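Local coordinates for putative aminomethyltransferase (Leptospirillum rubarum, PDB 3TTG), which is a putative aminomethyltransferase of the glycine-cleavage T-protein family, probably binding folate and handling one-carbon units, though its actual substrate is not established, at residues R30-K35 and R139-E144; F299-G304 and T337-P342. One frame throughout, in Å; residues are numbered along the deposited sequence.

Interaction 1. Residues R30-K35 and R139-E144; sequences RIAHKK and RLVGPE
E144 lays its side chain along that of K35, the two chains lying alongside each other with their ends on the same side. CG of E144 stands beside its own backbone N (chi1 -67°) and the chain is extended beyond it, which carries the carboxylate over the K35 backbone, with CD 3.7 Å from K35 CA. The contact is made by the aliphatic part of the lysine: K35 CG is 3.7 Å from E144 OE2, whereas K35 NZ lies 5.9 Å from the same oxygen, so no salt bridge forms. One hydrogen bond joins the segments, from E144 N to K35 O (2.9 Å, 158° at the hydrogen). It ties the first residue beyond helix 29-34 to the N-cap position of helix 145-152. Residues 139-141 end strand 135-141 of the mixed sheet in the folate-binding family region, and the turn from there into helix 145-152 receives the end of helix 29-34. In that turn the ring of P143 packs on the helix's last carbonyls, its CD 3.3 Å from H33 O and its CG 3.4 Å from K34 O. G142 passes close by, its CA making a CA-H...O contact with A32 O. Deeper in, A32 CB meets V141 CG2 at 4.2 Å, and Y224 of helix 218-227 touches both side chains. H33, whose CB points away from the strand, stacks its ring on Y224 and hydrogen-bonds E227 through NE2.

Interaction 2. Residues F299-G304 and T337-P342; sequences FNPKDG and TELLLP
F299 and L340 form a single antiparallel hydrogen-bonded pair, and this is the close-fitting part of the contact. F299 N reaches L340 O at 2.8 Å and L340 N reaches F299 O at 2.9 Å, the latter with 168° at the hydrogen; both donors lie in the plane of the carbonyl they meet. Beside this pair, the P301 ring lies aslant on the L340 side chain, with L340 CD1 3.8 Å from P301 CB, while P301 CD comes within 3.3 Å of E338 O. L339 adds its CB, 3.6 Å from F299 O, and its buried side chain also packs on V349 and A307. The other end is looser. With CG beside the backbone N (chi1 -64°), the F299 ring presents its edge to L340 O and meets the exposed P342 at 4.2 Å, from CE2 to CG. Beyond F299 the chain leaves the strand, and N300 OD1 accepts from K302 N in an Asx turn, the donor well above the carbonyl plane; exposed K302 is poorly ordered. Since strands 296-299 and 338-340 are the outermost in the order of this antiparallel sheet, their bridge closes it edge to edge, as expected of the C-terminal barrel of T-protein relatives.

Interactions 1 and 2 are separate in space and in sequence: their centres lie 36 Å apart, their nearest atoms about 22 Å, and interaction 1 is complete along the chain before interaction 2 begins. Each belongs to a different family region, the folate-binding one for 30-35 with 139-144 and the C-terminal barrel for 299-304 with 337-342. Interaction 2 is the more peripheral: its centre lies about 29 Å from the centre of the chain, that of interaction 1 about 17 Å. The helix of interaction 1 nevertheless reaches the barrel region, since R30 forms a salt bridge with D317 and H33 touches I318 and V355. Neither contact can be tied to a known site from its geometry.

Interaction 1. Residues R30-K35 and R139-E144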
ATOM      1  N   ARG A  30     -18.670  -1.062   5.822  1.00 35.88           N
ATOM      2  CA  ARG A  30     -19.715  -1.642   4.953  1.00 36.64           C
ATOM      3  C   ARG A  30     -20.151  -0.657   3.861  1.00 40.15           C
ATOM      4  O   ARG A  30     -20.292  -1.037   2.696  1.00 39.66           O
ATOM      5  CB  ARG A  30     -20.946  -2.037   5.792  1.00 39.69           C
ATOM      6  CG  ARG A  30     -20.687  -3.188   6.744  1.00 54.83           C
ATOM      7  CD  ARG A  30     -21.914  -3.391   7.634  1.00 56.48           C
ATOM      8  NE  ARG A  30     -21.740  -4.392   8.696  1.00 52.19           N
ATOM      9  CZ  ARG A  30     -21.875  -5.715   8.551  1.00 61.02           C
ATOM     10  NH1 ARG A  30     -22.086  -6.244   7.354  1.00 45.09           N
ATOM     11  NH2 ARG A  30     -21.763  -6.520   9.598  1.00 59.64           N
ATOM     12  N   ILE A  31     -20.290   0.628   4.229  1.00 36.73           N
ATOM     13  CA  ILE A  31     -20.685   1.667   3.276  1.00 35.91           C
ATOM     14  C   ILE A  31     -19.546   1.884   2.292  1.00 38.02           C
ATOM     15  O   ILE A  31     -19.790   2.059   1.093  1.00 38.95           O
ATOM     16  CB  ILE A  31     -21.074   2.965   4.025  1.00 40.07           C
ATOM     17  CG1 ILE A  31     -22.259   2.720   4.992  1.00 41.06           C
ATOM     18  CG2 ILE A  31     -21.395   4.113   3.044  1.00 41.98           C
ATOM     19  CD1 ILE A  31     -22.392   3.897   6.065  1.00 43.73           C
ATOM     20  N   ALA A  32     -18.299   1.896   2.762  1.00 35.21           N
ATOM     21  CA  ALA A  32     -17.185   2.097   1.831  1.00 34.21           C
ATOM     22  C   ALA A  32     -17.066   0.946   0.824  1.00 37.63           C
ATOM     23  O   ALA A  32     -16.770   1.195  -0.338  1.00 37.20           O
ATOM     24  CB  ALA A  32     -15.889   2.283   2.577  1.00 34.82           C
ATOM     25  N   HIS A  33     -17.355  -0.312   1.252  1.00 35.57           N
ATOM     26  CA  HIS A  33     -17.305  -1.472   0.356  1.00 34.47           C
ATOM     27  C   HIS A  33     -18.428  -1.458  -0.684  1.00 41.26           C
ATOM     28  O   HIS A  33     -18.237  -1.967  -1.768  1.00 42.59           O
ATOM     29  CB  HIS A  33     -17.390  -2.799   1.170  1.00 33.63           C
ATOM     30  CG  HIS A  33     -16.169  -3.118   1.940  1.00 34.35           C
ATOM     31  ND1 HIS A  33     -15.008  -3.517   1.321  1.00 35.15           N
ATOM     32  CD2 HIS A  33     -15.972  -3.117   3.269  1.00 35.50           C
ATOM     33  CE1 HIS A  33     -14.146  -3.779   2.295  1.00 33.80           C
ATOM     34  NE2 HIS A  33     -14.670  -3.503   3.482  1.00 34.26           N
ATOM     35  N   LYS A  34     -19.577  -0.876  -0.363  1.00 40.10           N
ATOM     36  CA  LYS A  34     -20.737  -0.844  -1.255  1.00 40.79           C
ATOM     37  C   LYS A  34     -20.788   0.444  -2.102  1.00 43.85           C
ATOM     38  O   LYS A  34     -21.253   0.396  -3.231  1.00 43.68           O
ATOM     39  CB  LYS A  34     -22.021  -0.972  -0.411  1.00 43.58           C
ATOM     40  CG  LYS A  34     -23.254  -1.431  -1.193  1.00 73.54           C
ATOM     41  CD  LYS A  34     -24.588  -1.070  -0.491  1.00 86.68           C
ATOM     42  CE  LYS A  34     -25.333   0.081  -1.143  1.00 85.82           C
ATOM     43  NZ  LYS A  34     -26.503   0.521  -0.328  1.00 94.02           N
ATOM     44  N   LYS A  35     -20.416   1.589  -1.531  1.00 39.60           N
ATOM     45  CA  LYS A  35     -20.438   2.882  -2.235  1.00 39.11           C
ATOM     46  C   LYS A  35     -19.025   3.455  -2.316  1.00 40.08           C
ATOM     47  O   LYS A  35     -18.291   3.206  -3.283  1.00 40.55           O
ATOM     48  CB  LYS A  35     -21.430   3.832  -1.536  1.00 41.12           C
ATOM     49  CG  LYS A  35     -22.876   3.269  -1.573  1.00 50.02           C
ATOM     50  CD  LYS A  35     -23.959   4.322  -1.530  1.00 69.59           C
ATOM     51  CE  LYS A  35     -25.252   3.793  -0.957  1.00 88.68           C
ATOM     52  NZ  LYS A  35     -26.295   4.847  -0.831  1.00106.89           N
ATOM     53  N   ARG A 139      -8.033  10.814   0.381  1.00 30.91           N
ATOM     54  CA  ARG A 139      -8.138   9.485  -0.220  1.00 30.72           C
ATOM     55  C   ARG A 139      -9.562   9.044  -0.405  1.00 32.74           C
ATOM     56  O   ARG A 139     -10.432   9.251   0.473  1.00 30.70           O
ATOM     57  CB  ARG A 139      -7.422   8.454   0.611  1.00 30.17           C
ATOM     58  CG  ARG A 139      -5.963   8.746   0.663  1.00 39.09           C
ATOM     59  CD  ARG A 139      -5.188   7.670   1.309  1.00 31.92           C
ATOM     60  NE  ARG A 139      -3.813   8.135   1.540  1.00 32.94           N
ATOM     61  CZ  ARG A 139      -3.001   7.708   2.511  1.00 37.20           C
ATOM     62  NH1 ARG A 139      -3.367   6.717   3.302  1.00 37.66           N
ATOM     63  NH2 ARG A 139      -1.805   8.270   2.685  1.00 33.98           N
ATOM     64  N   LEU A 140      -9.783   8.327  -1.541  1.00 28.01           N
ATOM     65  CA  LEU A 140     -11.071   7.758  -1.878  1.00 29.31           C
ATOM     66  C   LEU A 140     -10.918   6.260  -2.009  1.00 33.28           C
ATOM     67  O   LEU A 140      -9.922   5.826  -2.581  1.00 30.83           O
ATOM     68  CB  LEU A 140     -11.597   8.333  -3.201  1.00 31.16           C
ATOM     69  CG  LEU A 140     -12.105   9.783  -3.207  1.00 37.59           C
ATOM     70  CD1 LEU A 140     -12.345  10.222  -4.669  1.00 37.50           C
ATOM     71  CD2 LEU A 140     -13.344   9.929  -2.378  1.00 46.31           C
ATOM     72  N   VAL A 141     -11.882   5.464  -1.482  1.00 29.74           N
ATOM     73  CA  VAL A 141     -11.869   4.016  -1.666  1.00 28.77           C
ATOM     74  C   VAL A 141     -13.263   3.533  -2.054  1.00 34.63           C
ATOM     75  O   VAL A 141     -14.240   4.134  -1.639  1.00 35.62           O
ATOM     76  CB  VAL A 141     -11.357   3.234  -0.427  1.00 31.78           C
ATOM     77  CG1 VAL A 141      -9.919   3.603  -0.075  1.00 30.86           C
ATOM     78  CG2 VAL A 141     -12.262   3.433   0.785  1.00 32.78           C
ATOM     79  N   GLY A 142     -13.346   2.415  -2.778  1.00 31.74           N
ATOM     80  CA  GLY A 142     -14.623   1.788  -3.072  1.00 33.26           C
ATOM     81  C   GLY A 142     -15.140   1.924  -4.475  1.00 38.83           C
ATOM     82  O   GLY A 142     -14.587   2.680  -5.280  1.00 35.69           O
ATOM     83  N   PRO A 143     -16.224   1.159  -4.757  1.00 38.46           N
ATOM     84  CA  PRO A 143     -16.706   1.019  -6.141  1.00 39.43           C
ATOM     85  C   PRO A 143     -17.149   2.290  -6.853  1.00 43.27           C
ATOM     86  O   PRO A 143     -17.107   2.314  -8.086  1.00 41.98           O
ATOM     87  CB  PRO A 143     -17.888   0.035  -6.018  1.00 43.50           C
ATOM     88  CG  PRO A 143     -18.183  -0.090  -4.604  1.00 46.89           C
ATOM     89  CD  PRO A 143     -16.934   0.231  -3.856  1.00 40.02           C
ATOM     90  N   GLU A 144     -17.567   3.326  -6.107  1.00 40.53           N
ATOM     91  CA  GLU A 144     -18.014   4.589  -6.703  1.00 40.46           C
ATOM     92  C   GLU A 144     -16.907   5.661  -6.730  1.00 42.15           C
ATOM     93  O   GLU A 144     -17.200   6.808  -7.033  1.00 43.85           O
ATOM     94  CB  GLU A 144     -19.253   5.093  -5.943  1.00 42.50           C
ATOM     95  CG  GLU A 144     -20.456   4.176  -6.136  1.00 51.80           C
ATOM     96  CD  GLU A 144     -21.699   4.530  -5.340  1.00 77.80           C
ATOM     97  OE1 GLU A 144     -21.771   5.662  -4.805  1.00 66.32           O
ATOM     98  OE2 GLU A 144     -22.600   3.663  -5.240  1.00 85.09           O
TER

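Interaction 2. Residues F299-G304 and T337-P342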
ATOM      1  N   PHE A 299       2.992 -19.441  16.965  1.00 38.15           N
ATOM      2  CA  PHE A 299       3.555 -20.751  17.272  1.00 39.35           C
ATOM      3  C   PHE A 299       2.701 -21.876  16.751  1.00 44.94           C
ATOM      4  O   PHE A 299       1.473 -21.802  16.781  1.00 42.40           O
ATOM      5  CB  PHE A 299       3.709 -20.916  18.808  1.00 41.82           C
ATOM      6  CG  PHE A 299       4.689 -19.939  19.402  1.00 43.22           C
ATOM      7  CD1 PHE A 299       6.036 -20.248  19.488  1.00 47.62           C
ATOM      8  CD2 PHE A 299       4.259 -18.723  19.915  1.00 44.58           C
ATOM      9  CE1 PHE A 299       6.955 -19.333  20.037  1.00 49.01           C
ATOM     10  CE2 PHE A 299       5.169 -17.804  20.440  1.00 46.71           C
ATOM     11  CZ  PHE A 299       6.515 -18.108  20.486  1.00 46.27           C
ATOM     12  N   ASN A 300       3.364 -22.961  16.362  1.00 45.71           N
ATOM     13  CA  ASN A 300       2.740 -24.212  15.943  1.00 47.76           C
ATOM     14  C   ASN A 300       2.220 -24.955  17.210  1.00 54.88           C
ATOM     15  O   ASN A 300       3.047 -25.328  18.063  1.00 54.18           O
ATOM     16  CB  ASN A 300       3.816 -25.056  15.203  1.00 51.48           C
ATOM     17  CG  ASN A 300       3.391 -26.420  14.713  1.00 67.60           C
ATOM     18  OD1 ASN A 300       2.223 -26.817  14.783  1.00 55.90           O
ATOM     19  ND2 ASN A 300       4.354 -27.170  14.196  1.00 65.03           N
ATOM     20  N   PRO A 301       0.887 -25.192  17.346  1.00 52.48           N
ATOM     21  CA  PRO A 301       0.360 -25.904  18.530  1.00 54.08           C
ATOM     22  C   PRO A 301       0.915 -27.328  18.755  1.00 60.74           C
ATOM     23  O   PRO A 301       0.962 -27.733  19.890  1.00 59.42           O
ATOM     24  CB  PRO A 301      -1.159 -25.943  18.273  1.00 55.17           C
ATOM     25  CG  PRO A 301      -1.412 -24.961  17.256  1.00 57.06           C
ATOM     26  CD  PRO A 301      -0.206 -24.835  16.429  1.00 52.71           C
ATOM     27  N   LYS A 302       1.366 -28.050  17.708  1.00 63.56           N
ATOM     28  CA  LYS A 302       1.914 -29.423  17.832  1.00 68.27           C
ATOM     29  C   LYS A 302       3.220 -29.489  18.645  1.00 72.90           C
ATOM     30  O   LYS A 302       3.249 -30.131  19.688  1.00 75.09           O
ATOM     31  CB  LYS A 302       2.205 -30.038  16.435  1.00 73.11           C
ATOM     32  CG  LYS A 302       1.025 -30.720  15.750  1.00 99.13           C
ATOM     33  CD  LYS A 302       0.088 -29.771  15.017  1.00103.46           C
ATOM     34  CE  LYS A 302      -0.827 -30.530  14.069  1.00110.45           C
ATOM     35  NZ  LYS A 302      -1.672 -31.548  14.765  1.00115.48           N
ATOM     36  N   ASP A 303       4.270 -28.788  18.171  1.00 67.26           N
ATOM     37  CA  ASP A 303       5.615 -28.789  18.754  1.00 67.46           C
ATOM     38  C   ASP A 303       6.030 -27.472  19.457  1.00 66.30           C
ATOM     39  O   ASP A 303       7.078 -27.450  20.104  1.00 65.42           O
ATOM     40  CB  ASP A 303       6.656 -29.139  17.666  1.00 70.65           C
ATOM     41  CG  ASP A 303       6.638 -28.320  16.396  1.00 79.66           C
ATOM     42  OD1 ASP A 303       6.054 -27.220  16.404  1.00 75.53           O
ATOM     43  OD2 ASP A 303       7.204 -28.785  15.388  1.00 92.17           O
ATOM     44  N   GLY A 304       5.241 -26.401  19.342  1.00 57.97           N
ATOM     45  CA  GLY A 304       5.593 -25.139  19.991  1.00 55.55           C
ATOM     46  C   GLY A 304       6.671 -24.329  19.289  1.00 55.18           C
ATOM     47  O   GLY A 304       7.207 -23.381  19.858  1.00 53.93           O
ATOM     48  N   THR A 337      -5.486 -23.381   8.906  1.00 42.52           N
ATOM     49  CA  THR A 337      -4.417 -23.721   9.864  1.00 43.30           C
ATOM     50  C   THR A 337      -4.489 -22.867  11.132  1.00 45.26           C
ATOM     51  O   THR A 337      -4.501 -21.633  11.065  1.00 42.04           O
ATOM     52  CB  THR A 337      -3.024 -23.555   9.253  1.00 45.14           C
ATOM     53  OG1 THR A 337      -2.959 -24.353   8.081  1.00 44.48           O
ATOM     54  CG2 THR A 337      -1.915 -23.981  10.226  1.00 43.80           C
ATOM     55  N   GLU A 338      -4.527 -23.522  12.280  1.00 43.42           N
ATOM     56  CA  GLU A 338      -4.613 -22.831  13.572  1.00 41.75           C
ATOM     57  C   GLU A 338      -3.211 -22.664  14.191  1.00 42.20           C
ATOM     58  O   GLU A 338      -2.472 -23.638  14.297  1.00 40.70           O
ATOM     59  CB  GLU A 338      -5.545 -23.610  14.502  1.00 45.60           C
ATOM     60  CG  GLU A 338      -6.967 -23.609  13.969  1.00 60.07           C
ATOM     61  CD  GLU A 338      -7.990 -24.338  14.806  1.00 77.37           C
ATOM     62  OE1 GLU A 338      -7.603 -25.248  15.575  1.00 77.45           O
ATOM     63  OE2 GLU A 338      -9.191 -24.025  14.653  1.00 82.33           O
ATOM     64  N   LEU A 339      -2.877 -21.430  14.623  1.00 39.04           N
ATOM     65  CA  LEU A 339      -1.609 -21.071  15.272  1.00 38.88           C
ATOM     66  C   LEU A 339      -1.913 -20.393  16.606  1.00 41.22           C
ATOM     67  O   LEU A 339      -3.014 -19.894  16.824  1.00 37.44           O
ATOM     68  CB  LEU A 339      -0.709 -20.155  14.428  1.00 38.15           C
ATOM     69  CG  LEU A 339      -0.178 -20.647  13.024  1.00 42.74           C
ATOM     70  CD1 LEU A 339       0.419 -22.047  13.105  1.00 44.37           C
ATOM     71  CD2 LEU A 339      -1.224 -20.492  11.909  1.00 42.26           C
ATOM     72  N   LEU A 340      -0.910 -20.324  17.474  1.00 38.32           N
ATOM     73  CA  LEU A 340      -1.060 -19.704  18.765  1.00 37.06           C
ATOM     74  C   LEU A 340      -0.237 -18.447  18.909  1.00 37.89           C
ATOM     75  O   LEU A 340       0.940 -18.388  18.532  1.00 36.55           O
ATOM     76  CB  LEU A 340      -0.617 -20.707  19.825  1.00 39.17           C
ATOM     77  CG  LEU A 340      -1.489 -21.916  19.972  1.00 45.30           C
ATOM     78  CD1 LEU A 340      -0.732 -23.027  20.675  1.00 47.90           C
ATOM     79  CD2 LEU A 340      -2.732 -21.591  20.735  1.00 50.05           C
ATOM     80  N   LEU A 341      -0.832 -17.470  19.543  1.00 34.54           N
ATOM     81  CA  LEU A 341      -0.134 -16.280  19.991  1.00 33.75           C
ATOM     82  C   LEU A 341       0.645 -16.621  21.315  1.00 35.99           C
ATOM     83  O   LEU A 341       0.439 -17.713  21.884  1.00 35.21           O
ATOM     84  CB  LEU A 341      -1.141 -15.132  20.167  1.00 33.73           C
ATOM     85  CG  LEU A 341      -1.601 -14.506  18.837  1.00 39.32           C
ATOM     86  CD1 LEU A 341      -2.930 -13.816  19.046  1.00 40.50           C
ATOM     87  CD2 LEU A 341      -0.554 -13.526  18.299  1.00 46.12           C
ATOM     88  N   PRO A 342       1.540 -15.732  21.799  1.00 34.74           N
ATOM     89  CA  PRO A 342       2.346 -16.071  22.995  1.00 36.00           C
ATOM     90  C   PRO A 342       1.528 -16.369  24.276  1.00 37.09           C
ATOM     91  O   PRO A 342       1.958 -17.150  25.140  1.00 35.00           O
ATOM     92  CB  PRO A 342       3.241 -14.841  23.184  1.00 38.80           C
ATOM     93  CG  PRO A 342       3.369 -14.232  21.807  1.00 42.00           C
ATOM     94  CD  PRO A 342       2.021 -14.480  21.155  1.00 36.91           C
TER